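Local coordinates for protein beta-lactamase (Sphaerobacter thermophilus, PDB 4EWF) that probably hydrolyses beta-lactams to substituted beta-amino acids, as a member of the class A beta-lactamase family, at residues Leu137-Ser142 against Asp166-Ala170; Leu127-Asn131 against Ser142-Arg146; Val106-Ile112 against Met191-Gln196; Tyr63-Asp67 against Ala179-Ser184. All coordinates share one frame; numbering follows the deposited sequence.

Contact 1 (Leu137-Ser142 against Asp166-Ala170); sequences LGMRDS and DYALA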
loop_
_atom_site.group_PDB
_atom_site.type_symbol
_atom_site.label_atom_id
_atom_site.label_comp_id
_atom_site.label_asym_id
_atom_site.label_seq_id
_atom_site.Cartn_x
_atom_site.Cartn_y
_atom_site.Cartn_z
ATOM N N LEU A 137 -13.761 -5.354 -5.461
ATOM C CA LEU A 137 -13.347 -5.551 -4.070
ATOM C C LEU A 137 -14.187 -4.740 -3.083
ATOM O O LEU A 137 -13.909 -4.727 -1.885
ATOM C CB LEU A 137 -11.861 -5.222 -3.889
ATOM C CG LEU A 137 -10.902 -6.206 -4.572
ATOM C CD1 LEU A 137 -9.461 -5.849 -4.254
ATOM C CD2 LEU A 137 -11.226 -7.628 -4.137
ATOM N N GLY A 138 -15.209 -4.062 -3.595
ATOM C CA GLY A 138 -16.068 -3.245 -2.755
ATOM C C GLY A 138 -15.425 -1.943 -2.313
ATOM O O GLY A 138 -15.867 -1.327 -1.343
HETATM N N MSE A 139 -14.381 -1.513 -3.019
HETATM C CA MSE A 139 -13.711 -0.249 -2.701
HETATM C C MSE A 139 -14.426 0.936 -3.370
HETATM O O MSE A 139 -13.986 1.438 -4.412
HETATM C CB MSE A 139 -12.239 -0.303 -3.138
HETATM C CG MSE A 139 -11.449 -1.417 -2.455
HETATM SE SE MSE A 139 -9.736 -1.814 -3.297
HETATM C CE MSE A 139 -8.774 -0.165 -2.972
ATOM N N ARG A 140 -15.510 1.396 -2.751
ATOM C CA ARG A 140 -16.418 2.363 -3.380
ATOM C C ARG A 140 -15.883 3.783 -3.574
ATOM O O ARG A 140 -16.446 4.550 -4.359
ATOM C CB ARG A 140 -17.740 2.439 -2.602
ATOM C CG ARG A 140 -18.553 1.161 -2.610
ATOM C CD ARG A 140 -18.664 0.597 -4.013
ATOM N NE ARG A 140 -19.894 -0.171 -4.211
ATOM C CZ ARG A 140 -21.032 0.344 -4.673
ATOM N NH1 ARG A 140 -21.103 1.635 -4.986
ATOM N NH2 ARG A 140 -22.100 -0.431 -4.822
ATOM N N ASP A 141 -14.823 4.155 -2.858
ATOM C CA ASP A 141 -14.352 5.547 -2.889
ATOM C C ASP A 141 -12.918 5.697 -3.386
ATOM O O ASP A 141 -12.277 6.721 -3.152
ATOM C CB ASP A 141 -14.460 6.148 -1.487
ATOM C CG ASP A 141 -15.888 6.175 -0.987
ATOM O OD1 ASP A 141 -16.730 6.814 -1.660
ATOM O OD2 ASP A 141 -16.164 5.541 0.057
ATOM N N SER A 142 -12.409 4.664 -4.048
ATOM C CA SER A 142 -11.036 4.682 -4.523
ATOM C C SER A 142 -10.978 4.543 -6.046
ATOM O O SER A 142 -11.919 4.053 -6.665
ATOM C CB SER A 142 -10.247 3.547 -3.874
ATOM O OG SER A 142 -10.243 3.693 -2.461
ATOM N N ASP A 166 -11.269 1.468 2.364
ATOM C CA ASP A 166 -11.116 0.766 1.093
ATOM C C ASP A 166 -9.812 -0.031 1.031
ATOM O O ASP A 166 -9.789 -1.158 0.545
ATOM C CB ASP A 166 -11.149 1.755 -0.078
ATOM C CG ASP A 166 -12.568 2.215 -0.423
ATOM O OD1 ASP A 166 -13.521 1.825 0.300
ATOM O OD2 ASP A 166 -12.726 2.985 -1.402
ATOM N N TYR A 167 -8.723 0.560 1.506
ATOM C CA TYR A 167 -7.431 -0.116 1.414
ATOM C C TYR A 167 -7.285 -1.255 2.418
ATOM O O TYR A 167 -6.555 -2.217 2.174
ATOM C CB TYR A 167 -6.260 0.894 1.416
ATOM C CG TYR A 167 -6.050 1.351 -0.008
ATOM C CD1 TYR A 167 -5.071 0.773 -0.793
ATOM C CD2 TYR A 167 -6.917 2.274 -0.602
ATOM C CE1 TYR A 167 -4.896 1.131 -2.115
ATOM C CE2 TYR A 167 -6.761 2.639 -1.946
ATOM C CZ TYR A 167 -5.742 2.050 -2.695
ATOM O OH TYR A 167 -5.540 2.384 -4.018
ATOM N N ALA A 168 -8.026 -1.182 3.521
ATOM C CA ALA A 168 -8.083 -2.319 4.425
ATOM C C ALA A 168 -8.815 -3.487 3.737
ATOM O O ALA A 168 -8.380 -4.635 3.829
ATOM C CB ALA A 168 -8.743 -1.936 5.755
ATOM N N LEU A 169 -9.900 -3.199 3.014
ATOM C CA LEU A 169 -10.581 -4.266 2.271
ATOM C C LEU A 169 -9.621 -4.929 1.291
ATOM O O LEU A 169 -9.649 -6.145 1.103
ATOM C CB LEU A 169 -11.792 -3.739 1.494
ATOM C CG LEU A 169 -12.938 -3.155 2.306
ATOM C CD1 LEU A 169 -13.973 -2.511 1.377
ATOM C CD2 LEU A 169 -13.574 -4.243 3.197
ATOM N N ALA A 170 -8.781 -4.124 0.655
ATOM C CA ALA A 170 -7.853 -4.650 -0.345
ATOM C C ALA A 170 -6.896 -5.655 0.278
ATOM O O ALA A 170 -6.675 -6.737 -0.265
ATOM C CB ALA A 170 -7.066 -3.509 -1.017
HETATM O O HOH W 1 -14.547 4.268 1.878
#

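Contact 2 (Leu127-Asn131 against Ser142-Arg146); sequences LDAVN and SNLSR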
loop_
_atom_site.group_PDB
_atom_site.type_symbol
_atom_site.label_atom_id
_atom_site.label_comp_id
_atom_site.label_asym_id
_atom_site.label_seq_id
_atom_site.Cartn_x
_atom_site.Cartn_y
_atom_site.Cartn_z
ATOM N N LEU A 127 -6.328 1.207 -17.511
ATOM C CA LEU A 127 -6.944 1.779 -16.311
ATOM C C LEU A 127 -8.233 1.061 -15.931
ATOM O O LEU A 127 -8.529 0.861 -14.751
ATOM C CB LEU A 127 -7.237 3.267 -16.512
ATOM C CG LEU A 127 -6.044 4.213 -16.686
ATOM C CD1 LEU A 127 -6.535 5.607 -17.074
ATOM C CD2 LEU A 127 -5.234 4.266 -15.419
ATOM N N ASP A 128 -9.014 0.688 -16.939
ATOM C CA ASP A 128 -10.314 0.084 -16.677
ATOM C C ASP A 128 -10.185 -1.203 -15.889
ATOM O O ASP A 128 -10.993 -1.471 -14.988
ATOM C CB ASP A 128 -11.069 -0.157 -17.985
ATOM C CG ASP A 128 -11.686 1.116 -18.533
ATOM O OD1 ASP A 128 -11.032 1.794 -19.356
ATOM O OD2 ASP A 128 -12.825 1.440 -18.134
ATOM N N ALA A 129 -9.169 -1.994 -16.225
ATOM C CA ALA A 129 -8.944 -3.261 -15.532
ATOM C C ALA A 129 -8.607 -3.031 -14.056
ATOM O O ALA A 129 -9.005 -3.809 -13.197
ATOM C CB ALA A 129 -7.850 -4.072 -16.224
ATOM N N VAL A 130 -7.891 -1.955 -13.753
ATOM C CA VAL A 130 -7.559 -1.671 -12.356
ATOM C C VAL A 130 -8.815 -1.194 -11.603
ATOM O O VAL A 130 -9.112 -1.651 -10.500
ATOM C CB VAL A 130 -6.431 -0.631 -12.243
ATOM C CG1 VAL A 130 -6.080 -0.373 -10.782
ATOM C CG2 VAL A 130 -5.191 -1.112 -13.010
ATOM N N ASN A 131 -9.579 -0.310 -12.224
ATOM C CA ASN A 131 -10.836 0.134 -11.623
ATOM C C ASN A 131 -11.875 -0.986 -11.495
ATOM O O ASN A 131 -12.653 -1.010 -10.535
ATOM C CB ASN A 131 -11.377 1.364 -12.354
ATOM C CG ASN A 131 -10.526 2.615 -12.069
ATOM O OD1 ASN A 131 -10.349 2.999 -10.921
ATOM N ND2 ASN A 131 -9.970 3.212 -13.112
ATOM N N SER A 142 -12.409 4.664 -4.048
ATOM C CA SER A 142 -11.036 4.682 -4.523
ATOM C C SER A 142 -10.978 4.543 -6.046
ATOM O O SER A 142 -11.919 4.053 -6.665
ATOM C CB SER A 142 -10.247 3.547 -3.874
ATOM O OG SER A 142 -10.243 3.693 -2.461
ATOM N N ASN A 143 -9.854 4.933 -6.648
ATOM C CA ASN A 143 -9.757 4.859 -8.106
ATOM C C ASN A 143 -8.309 4.976 -8.570
ATOM O O ASN A 143 -7.441 5.459 -7.829
ATOM C CB ASN A 143 -10.573 5.995 -8.736
ATOM C CG ASN A 143 -9.956 7.376 -8.460
ATOM O OD1 ASN A 143 -9.939 7.839 -7.319
ATOM N ND2 ASN A 143 -9.420 8.020 -9.506
ATOM N N LEU A 144 -8.063 4.526 -9.796
ATOM C CA LEU A 144 -6.841 4.858 -10.512
ATOM C C LEU A 144 -7.248 5.567 -11.803
ATOM O O LEU A 144 -7.894 4.979 -12.669
ATOM C CB LEU A 144 -6.039 3.593 -10.841
ATOM C CG LEU A 144 -4.823 3.854 -11.734
ATOM C CD1 LEU A 144 -3.813 4.680 -10.969
ATOM C CD2 LEU A 144 -4.199 2.551 -12.200
ATOM N N SER A 145 -6.896 6.842 -11.922
ATOM C CA SER A 145 -7.306 7.632 -13.074
ATOM C C SER A 145 -6.123 8.401 -13.646
ATOM O O SER A 145 -6.235 9.030 -14.688
ATOM C CB SER A 145 -8.437 8.597 -12.686
ATOM O OG SER A 145 -9.597 7.873 -12.274
ATOM N N ARG A 146 -4.977 8.322 -12.969
ATOM C CA ARG A 146 -3.805 9.141 -13.307
ATOM C C ARG A 146 -2.502 8.331 -13.199
ATOM O O ARG A 146 -2.235 7.722 -12.154
ATOM C CB ARG A 146 -3.771 10.357 -12.366
ATOM C CG ARG A 146 -2.543 11.269 -12.433
ATOM C CD ARG A 146 -2.688 12.390 -11.393
ATOM N NE ARG A 146 -1.422 13.002 -10.984
ATOM C CZ ARG A 146 -0.952 14.138 -11.483
ATOM N NH1 ARG A 146 -1.637 14.783 -12.418
ATOM N NH2 ARG A 146 0.204 14.627 -11.050
HETATM O O HOH W 2 -12.488 3.102 -9.276
#

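Contact 3 (Val106-Ile112 against Met191-Gln196); sequences VYLTISI and MLEKQQ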
loop_
_atom_site.group_PDB
_atom_site.type_symbol
_atom_site.label_atom_id
_atom_site.label_comp_id
_atom_site.label_asym_id
_atom_site.label_seq_id
_atom_site.Cartn_x
_atom_site.Cartn_y
_atom_site.Cartn_z
ATOM N N VAL A 106 6.524 -5.841 -11.782
ATOM C CA VAL A 106 5.722 -5.916 -10.560
ATOM C C VAL A 106 6.631 -5.702 -9.358
ATOM O O VAL A 106 6.316 -4.923 -8.458
ATOM C CB VAL A 106 4.993 -7.285 -10.444
ATOM C CG1 VAL A 106 4.267 -7.410 -9.101
ATOM C CG2 VAL A 106 4.008 -7.430 -11.590
ATOM N N TYR A 107 7.781 -6.374 -9.366
ATOM C CA TYR A 107 8.724 -6.260 -8.258
ATOM C C TYR A 107 9.219 -4.826 -8.031
ATOM O O TYR A 107 9.202 -4.332 -6.898
ATOM C CB TYR A 107 9.926 -7.213 -8.413
ATOM C CG TYR A 107 10.989 -6.867 -7.401
ATOM C CD1 TYR A 107 10.838 -7.227 -6.063
ATOM C CD2 TYR A 107 12.109 -6.131 -7.763
ATOM C CE1 TYR A 107 11.773 -6.879 -5.121
ATOM C CE2 TYR A 107 13.058 -5.779 -6.829
ATOM C CZ TYR A 107 12.881 -6.150 -5.512
ATOM O OH TYR A 107 13.817 -5.809 -4.576
ATOM N N LEU A 108 9.656 -4.159 -9.097
ATOM C CA LEU A 108 10.100 -2.768 -9.004
ATOM C C LEU A 108 8.973 -1.826 -8.574
ATOM O O LEU A 108 9.170 -0.906 -7.774
ATOM C CB LEU A 108 10.717 -2.300 -10.333
ATOM C CG LEU A 108 11.986 -3.054 -10.733
ATOM C CD1 LEU A 108 12.379 -2.678 -12.146
ATOM C CD2 LEU A 108 13.125 -2.766 -9.759
ATOM N N THR A 109 7.781 -2.077 -9.096
ATOM C CA THR A 109 6.597 -1.306 -8.725
ATOM C C THR A 109 6.326 -1.341 -7.197
ATOM O O THR A 109 6.102 -0.305 -6.567
ATOM C CB THR A 109 5.355 -1.797 -9.513
ATOM O OG1 THR A 109 5.493 -1.437 -10.898
ATOM C CG2 THR A 109 4.066 -1.163 -8.968
ATOM N N ILE A 110 6.386 -2.533 -6.621
ATOM C CA ILE A 110 6.045 -2.747 -5.216
ATOM C C ILE A 110 7.200 -2.442 -4.250
ATOM O O ILE A 110 7.009 -1.744 -3.254
ATOM C CB ILE A 110 5.531 -4.198 -4.993
ATOM C CG1 ILE A 110 4.260 -4.442 -5.813
ATOM C CG2 ILE A 110 5.267 -4.464 -3.526
ATOM C CD1 ILE A 110 3.112 -3.451 -5.504
ATOM N N SER A 111 8.385 -2.970 -4.536
ATOM C CA SER A 111 9.506 -2.891 -3.597
ATOM C C SER A 111 10.018 -1.472 -3.373
ATOM O O SER A 111 10.302 -1.072 -2.235
ATOM C CB SER A 111 10.670 -3.786 -4.056
ATOM O OG SER A 111 11.222 -3.308 -5.269
ATOM N N ILE A 112 10.157 -0.717 -4.458
ATOM C CA ILE A 112 10.712 0.628 -4.369
ATOM C C ILE A 112 9.828 1.681 -5.037
ATOM O O ILE A 112 10.249 2.829 -5.220
ATOM C CB ILE A 112 12.132 0.703 -4.994
ATOM C CG1 ILE A 112 12.071 0.499 -6.511
ATOM C CG2 ILE A 112 13.049 -0.333 -4.380
ATOM C CD1 ILE A 112 13.319 1.016 -7.235
HETATM N N MSE A 191 5.218 -10.390 -2.578
HETATM C CA MSE A 191 5.726 -9.134 -3.150
HETATM C C MSE A 191 5.706 -8.021 -2.098
HETATM O O MSE A 191 6.683 -7.286 -1.941
HETATM C CB MSE A 191 4.897 -8.677 -4.356
HETATM C CG MSE A 191 5.188 -9.407 -5.638
HETATM SE SE MSE A 191 7.021 -9.051 -6.285
HETATM C CE MSE A 191 7.001 -10.275 -7.818
ATOM N N LEU A 192 4.575 -7.875 -1.405
ATOM C CA LEU A 192 4.461 -6.855 -0.359
ATOM C C LEU A 192 5.530 -7.029 0.719
ATOM O O LEU A 192 6.006 -6.049 1.287
ATOM C CB LEU A 192 3.056 -6.848 0.263
ATOM C CG LEU A 192 1.982 -6.363 -0.711
ATOM C CD1 LEU A 192 0.595 -6.642 -0.165
ATOM C CD2 LEU A 192 2.166 -4.861 -1.012
ATOM N N GLU A 193 5.933 -8.267 0.970
ATOM C CA GLU A 193 6.984 -8.529 1.951
ATOM C C GLU A 193 8.332 -7.960 1.490
ATOM O O GLU A 193 9.252 -7.784 2.287
ATOM C CB GLU A 193 7.097 -10.030 2.253
ATOM C CG GLU A 193 5.876 -10.587 2.995
ATOM C CD GLU A 193 5.906 -12.107 3.189
ATOM O OE1 GLU A 193 7.009 -12.684 3.305
ATOM O OE2 GLU A 193 4.812 -12.719 3.239
ATOM N N LYS A 194 8.445 -7.660 0.203
ATOM C CA LYS A 194 9.706 -7.140 -0.327
ATOM C C LYS A 194 9.812 -5.606 -0.240
ATOM O O LYS A 194 10.798 -5.014 -0.683
ATOM C CB LYS A 194 9.936 -7.679 -1.745
ATOM C CG LYS A 194 10.194 -9.194 -1.707
ATOM C CD LYS A 194 10.714 -9.730 -3.006
ATOM C CE LYS A 194 11.077 -11.202 -2.863
ATOM N NZ LYS A 194 9.921 -11.987 -2.347
ATOM N N GLN A 195 8.790 -4.978 0.342
ATOM C CA GLN A 195 8.802 -3.545 0.670
ATOM C C GLN A 195 10.161 -3.117 1.242
ATOM O O GLN A 195 10.641 -3.702 2.210
ATOM C CB GLN A 195 7.688 -3.252 1.688
ATOM C CG GLN A 195 7.648 -1.828 2.230
ATOM C CD GLN A 195 7.633 -0.790 1.131
ATOM O OE1 GLN A 195 8.556 -0.001 1.014
ATOM N NE2 GLN A 195 6.575 -0.781 0.325
ATOM N N GLN A 196 10.788 -2.105 0.649
ATOM C CA GLN A 196 12.139 -1.741 1.082
ATOM C C GLN A 196 12.214 -0.650 2.153
ATOM O O GLN A 196 13.283 -0.414 2.714
ATOM C CB GLN A 196 13.020 -1.374 -0.117
ATOM C CG GLN A 196 13.254 -2.561 -1.033
ATOM C CD GLN A 196 14.476 -2.390 -1.913
ATOM O OE1 GLN A 196 15.120 -1.332 -1.914
ATOM N NE2 GLN A 196 14.812 -3.438 -2.662
HETATM O O HOH W 3 13.031 -5.818 -2.020
HETATM O O HOH W 4 7.232 0.885 -2.218
HETATM O O HOH W 5 9.349 1.897 -0.736
#

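Contact 4 (Tyr63-Asp67 against Ala179-Ser184); sequences YRAVD and AASQES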
loop_
_atom_site.group_PDB
_atom_site.type_symbol
_atom_site.label_atom_id
_atom_site.label_comp_id
_atom_site.label_asym_id
_atom_site.label_seq_id
_atom_site.Cartn_x
_atom_site.Cartn_y
_atom_site.Cartn_z
ATOM N N TYR A 63 -2.063 -9.750 -11.776
ATOM C CA TYR A 63 -2.163 -11.181 -11.485
ATOM C C TYR A 63 -3.469 -11.809 -11.974
ATOM O O TYR A 63 -3.490 -12.989 -12.340
ATOM C CB TYR A 63 -1.913 -11.489 -9.999
ATOM C CG TYR A 63 -0.441 -11.426 -9.643
ATOM C CD1 TYR A 63 0.331 -12.586 -9.594
ATOM C CD2 TYR A 63 0.187 -10.211 -9.403
ATOM C CE1 TYR A 63 1.682 -12.540 -9.287
ATOM C CE2 TYR A 63 1.540 -10.151 -9.099
ATOM C CZ TYR A 63 2.285 -11.323 -9.041
ATOM O OH TYR A 63 3.632 -11.268 -8.747
ATOM N N ARG A 64 -4.551 -11.032 -12.000
ATOM C CA ARG A 64 -5.814 -11.538 -12.549
ATOM C C ARG A 64 -5.669 -11.807 -14.042
ATOM O O ARG A 64 -6.233 -12.767 -14.568
ATOM C CB ARG A 64 -6.962 -10.554 -12.313
ATOM C CG ARG A 64 -7.399 -10.447 -10.868
ATOM C CD ARG A 64 -8.773 -9.822 -10.771
ATOM N NE ARG A 64 -9.186 -9.681 -9.382
ATOM C CZ ARG A 64 -10.266 -9.010 -8.990
ATOM N NH1 ARG A 64 -11.043 -8.410 -9.887
ATOM N NH2 ARG A 64 -10.565 -8.930 -7.699
ATOM N N ALA A 65 -4.901 -10.954 -14.719
ATOM C CA ALA A 65 -4.598 -11.160 -16.135
ATOM C C ALA A 65 -3.802 -12.450 -16.320
ATOM O O ALA A 65 -4.035 -13.213 -17.267
ATOM C CB ALA A 65 -3.814 -9.962 -16.693
ATOM N N VAL A 66 -2.848 -12.682 -15.422
ATOM C CA VAL A 66 -2.065 -13.915 -15.437
ATOM C C VAL A 66 -2.972 -15.117 -15.167
ATOM O O VAL A 66 -2.858 -16.134 -15.841
ATOM C CB VAL A 66 -0.904 -13.883 -14.412
ATOM C CG1 VAL A 66 -0.181 -15.227 -14.379
ATOM C CG2 VAL A 66 0.069 -12.766 -14.749
ATOM N N ASP A 67 -3.884 -14.991 -14.201
ATOM C CA ASP A 67 -4.841 -16.073 -13.924
ATOM C C ASP A 67 -5.692 -16.406 -15.154
ATOM O O ASP A 67 -5.950 -17.572 -15.440
ATOM C CB ASP A 67 -5.768 -15.726 -12.749
ATOM C CG ASP A 67 -5.041 -15.668 -11.413
ATOM O OD1 ASP A 67 -3.921 -16.212 -11.312
ATOM O OD2 ASP A 67 -5.603 -15.081 -10.459
ATOM N N ALA A 179 -8.784 -11.918 -3.609
ATOM C CA ALA A 179 -8.405 -10.856 -4.546
ATOM C C ALA A 179 -8.134 -11.384 -5.949
ATOM O O ALA A 179 -8.318 -10.668 -6.934
ATOM C CB ALA A 179 -7.192 -10.069 -4.026
ATOM N N ALA A 180 -7.679 -12.632 -6.023
ATOM C CA ALA A 180 -7.371 -13.314 -7.281
ATOM C C ALA A 180 -7.332 -14.801 -6.937
ATOM O O ALA A 180 -7.876 -15.199 -5.906
ATOM C CB ALA A 180 -6.024 -12.832 -7.848
ATOM N N SER A 181 -6.706 -15.633 -7.768
ATOM C CA SER A 181 -6.554 -17.041 -7.395
ATOM C C SER A 181 -5.685 -17.115 -6.140
ATOM O O SER A 181 -4.961 -16.165 -5.834
ATOM C CB SER A 181 -5.931 -17.851 -8.527
ATOM O OG SER A 181 -4.534 -17.638 -8.593
ATOM N N GLN A 182 -5.768 -18.220 -5.403
ATOM C CA GLN A 182 -5.001 -18.352 -4.158
ATOM C C GLN A 182 -3.497 -18.315 -4.424
ATOM O O GLN A 182 -2.732 -17.747 -3.639
ATOM C CB GLN A 182 -5.379 -19.632 -3.401
ATOM C CG GLN A 182 -4.563 -19.866 -2.139
ATOM C CD GLN A 182 -4.702 -18.721 -1.149
ATOM O OE1 GLN A 182 -5.725 -18.592 -0.475
ATOM N NE2 GLN A 182 -3.674 -17.876 -1.062
ATOM N N GLU A 183 -3.068 -18.928 -5.523
ATOM C CA GLU A 183 -1.658 -18.888 -5.908
ATOM C C GLU A 183 -1.211 -17.445 -6.104
ATOM O O GLU A 183 -0.144 -17.040 -5.642
ATOM C CB GLU A 183 -1.406 -19.682 -7.199
ATOM C CG GLU A 183 0.028 -19.572 -7.705
ATOM C CD GLU A 183 0.237 -20.200 -9.077
ATOM O OE1 GLU A 183 0.979 -19.609 -9.899
ATOM O OE2 GLU A 183 -0.328 -21.284 -9.330
ATOM N N SER A 184 -2.039 -16.665 -6.787
ATOM C CA SER A 184 -1.695 -15.275 -7.029
ATOM C C SER A 184 -1.712 -14.453 -5.738
ATOM O O SER A 184 -0.815 -13.640 -5.495
ATOM C CB SER A 184 -2.601 -14.685 -8.109
ATOM O OG SER A 184 -2.311 -15.282 -9.365
#

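Contact 1 (Leu137-Ser142 against Asp166-Ala170)
The Y167 ring carries the methyl group of selenomethionine M139 over one face, and the D166 carboxylate accepts from the backbone N-H of D141 and the hydroxyl of S142. The segment 137-142 first closes helix 127-136 with a Schellman motif at G138, whose phi is positive, and then makes a type I turn from M139 to S142 round the D166 side chain. M139 CE lies 3.8 Å from the centroid of the Y167 ring, a CH-pi contact 18° off the ring normal. The chain of M139 passes D166 and A170 before it bends at its last torsion (chi3 66°), which turns CE over the tyrosine. On its way SE packs on A170 CB at 3.9 Å. S142 OG approaches the same ring obliquely.

D166 OD2 serves two donors through different lone pairs. D141 N reaches D166 OD2 at 2.8 Å on the syn side, and S142 OG meets D166 OD2 at 2.8 Å on the anti side. This pair of bonds limits rotation of the carboxylate and ties the turn to the first turn of helix 164-175. A water donates to both D166 OD1 and D141 OD2; because the two acids lie close, it would probably ease their mutual repulsion. T163 OG1 receives the D166 backbone N-H, while T53, V54 and P57 also touch Y167, which places the contact beside the presumed SxxK serine region. At the Schellman end of the segment, L169 CD1 rests 3.5 Å from G138 O.

Contact 2 (Leu127-Asn131 against Ser142-Arg146)
Helix 127-136 runs past the irregular chain 142-146 so that the CA atoms of N131 and N143 come within 6.0 Å, and the N131 side chain spans the gap to L144. Its amide pairs with both backbone polar groups of that one residue. L144 N donates to N131 OD1 at 3.0 Å in a nearly straight bond of 168°, and N131 ND2 donates to L144 O at 2.8 Å. L144 O lies close to the amide plane of N131, so the flat group is held at two points and its orientation is unambiguous. N131 OD1 also takes a hydrogen from a water that donates to S142 O, extending the link toward the start of the segment.

Beside this polar pair, L144 points its side chain at the helix. Its CG stands anti to the backbone N (chi1 173°), which directs the branch between L127 and V130. L127 CD2 touches L144 CG at 3.7 Å, the two side chains crossing at about a right angle, and V130 CG1 meets L144 CD2 at 3.8 Å. I122 and V54 pack on L144 as well. Within the loop segment, N143 ND2 reaches S145 OG at 2.8 Å.

The segment is tied further by N143 to W161 and by S145 N to N160 OD1, consistent with the entry to the omega loop of class A enzymes. An asparagine that satisfies a backbone N-H and C=O together implies that the helix holds this loop much as a neighbouring strand would, while L144 adds apolar packing against L127 and V130 beside the polar pair.

Contact 3 (Val106-Ile112 against Met191-Gln196)
Y107 reaches from helix 102-111 toward the end of helix 182-192 and the turn that follows it. Its CB starts beside selenomethionine M191, with SE 4.0 Å from Y107 CB and near the plane of the ring at its edge. CG stands anti to the backbone N (chi1 169°), which carries the ring along the helix toward the turn. There CE1 meets K194 CD at 3.7 Å, the lysine chain crossing the tyrosine at about a right angle. One face of the ring is covered by S111 OG, offset toward the rim. At the tip, Y107 OH lies 2.7 Å from a water, which donates to K194 O and accepts from Q196 NE2.

Elsewhere in the interface, I110 CG2 packs on L192 CD2 at 4.0 Å, and V106 CG1 on the M191 side chain. A direct backbone hydrogen bond runs from Q196 N to S111 O at 3.1 Å, in the carbonyl plane on a lone pair. S111 OG bonds back to Y107 O, which also accepts from S111 N. At the end of the type I turn from L192 to Q195, the Q195 side chain reaches strand 212-220, where NE2 donates to S215 O; a second water joins Q195 NE2 to I110 O at 2.8 Å from the latter. L192 touches K216, probably the lysine of the KTG motif.

Carbonyls at the C-terminal end of helix 102-111 are thus met by a backbone N-H and by water, so the helix end is coupled through polar bonds to the approach to a probable active-site strand.

Contact 4 (Tyr63-Asp67 against Ala179-Ser184)
From one turn apart on helix 55-67, D67 holds the N-terminal start of helix 182-192 and R64 the loop just before it. D67 OD1 accepts from two hydroxyls: S184 OG at 2.7 Å, on the syn side of the carboxylate, and S181 OG at 3.1 Å, from well above the carboxylate plane. D67 OD2 takes the backbone N-H of S181 at 3.0 Å in a bond of 167°. R64 meets A179 side-on, its NE and NH2 both donating to the one oxygen A179 O. NE lies 2.8 Å from A179 O, almost in line with that carbonyl, and the oxygen sits in the guanidinium plane. The arginine chain runs extended from CG to NE, with CG lying by the methyl of A180.

S181 is the N-cap of helix 182-192: its OG stands between the backbone N and the carbonyl carbon (chi1 78°) and accepts S184 N at 3.2 Å, while giving its own hydrogen to D67. A negative carboxylate at this helix start probably interacts favourably with the helix dipole. Y63 completes the patch, with its CB 3.8 Å from S184 CB and S184 OG at the edge of its ring.

A second shell fixes the arginine, since R64 NH1 bonds S136 OG on helix 127-136. A179 in turn bonds by its backbone to A173, near the end of helix 164-175, and its side chain touches A173 and L174. The contact therefore ties the C-terminal end of helix 55-67 to the N-terminal start of helix 182-192, with helices 127-136 and 164-175 flanking it.

Contact 3 is the most buried of the four, joining helix 102-111 to the end of helix 182-192 by apolar packing and water bridges. Contact 4 lies at the other end of that helix, where hydrogen bonds between charged side chains and hydroxyls or backbone groups prevail; M191 CE touches Y63 OH at 3.6 Å between them. Contacts 1 and 2 share S142 and hold successive parts of the loop after helix 127-136, one on helix 164-175 through a carboxylate, the other on helix 127-136 through an amide. Both are partly buried, as is contact 4. L137 CD2 meets R64 NH2 at 3.8 Å, so contact 1 packs directly against contact 4.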